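Local coordinates for haloacid dehalogenase domain protein hydrolase (Planctomyces limnophilus, PDB 4OVY) that is a putative phosphatase of the haloacid dehalogenase superfamily, probably a metal-dependent hydrolase, and holds a calcium ion in its presumed active site, at residues T157-I165 / D211-I220. Sequence-based numbering, arbitrary orientation.
Sequences TFIVSGAGI and DDQAGKPVGI. With EDO (1,2-ethanediol), chain H.
Val160, near the end of strand 157-161, packs against helix 215-220, whose N-to-C direction makes an angle of 143° with that of the strand. Its CG2 meets Ile220 CG1 at 3.8 Å, the two side chains crossing at about a right angle. Its other methyl, CG1, set anti to the backbone N (chi1 -176°), touches the aliphatic stem of Lys216 and Asp211 OD2, the latter 3.4 Å away. That same OD2 sits 2.7 Å from Ser161 O, while OD1 is buried with no polar partner in the model. Beyond CG, Lys216 runs extended past Val160 and delivers NZ to Val160 O at 2.9 Å, 25° out of the carbonyl plane. NZ also forms salt bridges with Asp42, a ligand of the bound calcium ion, and Asp238, a calcium-binding residue whose ion is absent from this chain. With an alanine in place of Lys216, Val160 O would probably lose this donor and the two aspartates their shared positive charge.

Around Gly162 the contact opens toward water and ethanediol. Its tight spot is the backbone approach of Gly162 CA to Asp211 O, a CA-H...O contact of 3.2 Å; a water links Gly162 N to Lys216 NZ, and the ethanediol, probably from the crystallisation liquor, bonds weakly to Asp212 OD2. In an ST turn at the corner, Ser161 OG accepts from Ala163 N. A strand-end loop facing a helix-start lysine, beside Asp42 and Asp44, which with Asn234 hold the calcium ion, is characteristic of the Rossmann-like HAD active site: Ser161 probably belongs to motif II, and Lys216 is probably the motif III lysine.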
# COMPACT_ATOMS: atom_id res chain seq x y z
N THR A 157 -3.33 -7.39 10.11
CA THR A 157 -4.66 -6.79 10.15
C THR A 157 -4.64 -5.47 9.38
O THR A 157 -3.90 -4.56 9.74
CB THR A 157 -5.10 -6.51 11.60
OG1 THR A 157 -4.10 -5.71 12.26
CG2 THR A 157 -5.29 -7.81 12.38
N PHE A 158 -5.45 -5.39 8.33
CA PHE A 158 -5.58 -4.17 7.53
C PHE A 158 -6.97 -3.54 7.70
O PHE A 158 -7.98 -4.25 7.87
CB PHE A 158 -5.43 -4.48 6.04
CG PHE A 158 -4.03 -4.72 5.58
CD1 PHE A 158 -3.40 -5.93 5.85
CD2 PHE A 158 -3.36 -3.77 4.82
CE1 PHE A 158 -2.11 -6.17 5.39
CE2 PHE A 158 -2.07 -4.01 4.37
CZ PHE A 158 -1.45 -5.21 4.66
N ILE A 159 -7.03 -2.22 7.62
CA ILE A 159 -8.29 -1.52 7.41
C ILE A 159 -8.49 -1.28 5.92
O ILE A 159 -7.56 -0.89 5.21
CB ILE A 159 -8.33 -0.18 8.17
CG1 ILE A 159 -8.50 -0.44 9.67
CG2 ILE A 159 -9.48 0.70 7.68
CD1 ILE A 159 -8.26 0.79 10.52
N VAL A 160 -9.72 -1.52 5.45
CA VAL A 160 -10.12 -1.26 4.08
C VAL A 160 -11.46 -0.51 4.16
O VAL A 160 -12.52 -1.12 4.28
CB VAL A 160 -10.23 -2.55 3.25
CG1 VAL A 160 -10.56 -2.24 1.79
CG2 VAL A 160 -8.93 -3.34 3.31
N SER A 161 -11.39 0.81 4.09
CA SER A 161 -12.54 1.69 4.39
C SER A 161 -12.81 2.65 3.24
O SER A 161 -11.91 3.01 2.49
CB SER A 161 -12.27 2.47 5.67
OG SER A 161 -13.19 3.53 5.87
N GLY A 162 -14.06 3.07 3.11
CA GLY A 162 -14.43 4.12 2.17
C GLY A 162 -14.04 5.51 2.65
O GLY A 162 -13.97 6.45 1.86
N ALA A 163 -13.78 5.63 3.95
CA ALA A 163 -13.37 6.90 4.53
C ALA A 163 -11.97 7.27 4.07
O ALA A 163 -11.24 6.45 3.50
CB ALA A 163 -13.43 6.85 6.06
N GLY A 164 -11.61 8.52 4.31
CA GLY A 164 -10.30 9.03 3.93
C GLY A 164 -9.18 8.35 4.69
O GLY A 164 -9.19 8.28 5.93
N ILE A 165 -8.22 7.85 3.93
CA ILE A 165 -7.04 7.19 4.48
C ILE A 165 -6.33 8.10 5.49
O ILE A 165 -5.92 7.65 6.56
CB ILE A 165 -6.13 6.71 3.32
CG1 ILE A 165 -5.11 5.69 3.78
CG2 ILE A 165 -5.44 7.87 2.62
CD1 ILE A 165 -4.27 5.15 2.64
N ASP A 211 -12.44 4.08 -2.16
CA ASP A 211 -12.28 2.71 -1.70
C ASP A 211 -13.57 2.15 -1.10
O ASP A 211 -13.63 1.81 0.09
CB ASP A 211 -11.16 2.68 -0.65
CG ASP A 211 -10.82 1.27 -0.19
OD1 ASP A 211 -10.62 0.40 -1.06
OD2 ASP A 211 -10.73 1.05 1.05
N ASP A 212 -14.60 2.04 -1.93
CA ASP A 212 -15.89 1.51 -1.49
C ASP A 212 -16.52 0.63 -2.56
O ASP A 212 -16.20 0.75 -3.75
CB ASP A 212 -16.83 2.65 -1.10
CG ASP A 212 -17.95 2.21 -0.14
OD1 ASP A 212 -17.89 1.10 0.44
OD2 ASP A 212 -18.91 2.99 0.02
N GLN A 213 -17.42 -0.26 -2.12
CA GLN A 213 -18.14 -1.17 -3.00
C GLN A 213 -17.14 -1.98 -3.84
O GLN A 213 -16.22 -2.58 -3.27
CB GLN A 213 -19.16 -0.40 -3.87
CG GLN A 213 -20.08 0.50 -3.07
CD GLN A 213 -20.91 1.39 -3.97
OE1 GLN A 213 -21.75 0.92 -4.73
NE2 GLN A 213 -20.69 2.69 -3.87
N ALA A 214 -17.26 -2.00 -5.17
CA ALA A 214 -16.34 -2.77 -6.00
C ALA A 214 -14.93 -2.18 -6.02
O ALA A 214 -14.00 -2.81 -6.53
CB ALA A 214 -16.88 -2.93 -7.42
N GLY A 215 -14.76 -0.97 -5.48
CA GLY A 215 -13.45 -0.41 -5.26
C GLY A 215 -12.63 -1.16 -4.21
O GLY A 215 -11.41 -1.12 -4.26
N LYS A 216 -13.28 -1.83 -3.26
CA LYS A 216 -12.52 -2.46 -2.16
C LYS A 216 -11.60 -3.60 -2.63
O LYS A 216 -10.43 -3.62 -2.25
CB LYS A 216 -13.43 -2.86 -0.99
CG LYS A 216 -14.00 -1.66 -0.24
CD LYS A 216 -14.54 -1.99 1.14
CE LYS A 216 -15.03 -0.72 1.84
NZ LYS A 216 -15.28 -0.93 3.28
N PRO A 217 -12.11 -4.52 -3.46
CA PRO A 217 -11.18 -5.54 -3.99
C PRO A 217 -10.05 -4.94 -4.83
O PRO A 217 -8.94 -5.46 -4.83
CB PRO A 217 -12.09 -6.45 -4.82
CG PRO A 217 -13.45 -6.26 -4.25
CD PRO A 217 -13.51 -4.83 -3.79
N VAL A 218 -10.33 -3.84 -5.52
CA VAL A 218 -9.29 -3.15 -6.29
C VAL A 218 -8.24 -2.55 -5.35
O VAL A 218 -7.04 -2.69 -5.57
CB VAL A 218 -9.90 -2.06 -7.20
CG1 VAL A 218 -8.81 -1.23 -7.85
CG2 VAL A 218 -10.78 -2.70 -8.27
N GLY A 219 -8.68 -1.87 -4.30
CA GLY A 219 -7.74 -1.27 -3.35
C GLY A 219 -6.90 -2.34 -2.67
O GLY A 219 -5.68 -2.20 -2.53
N ILE A 220 -7.55 -3.42 -2.28
CA ILE A 220 -6.86 -4.55 -1.65
C ILE A 220 -5.82 -5.13 -2.60
O ILE A 220 -4.67 -5.32 -2.23
CB ILE A 220 -7.87 -5.62 -1.20
CG1 ILE A 220 -8.68 -5.12 0.01
CG2 ILE A 220 -7.18 -6.93 -0.86
CD1 ILE A 220 -9.94 -5.91 0.27
C1 EDO H . -17.50 5.93 4.91
O1 EDO H . -17.40 4.66 5.57
C2 EDO H . -18.31 5.80 3.63
O2 EDO H . -17.95 4.60 2.94
O HOH W 1 -16.49 1.78 3.91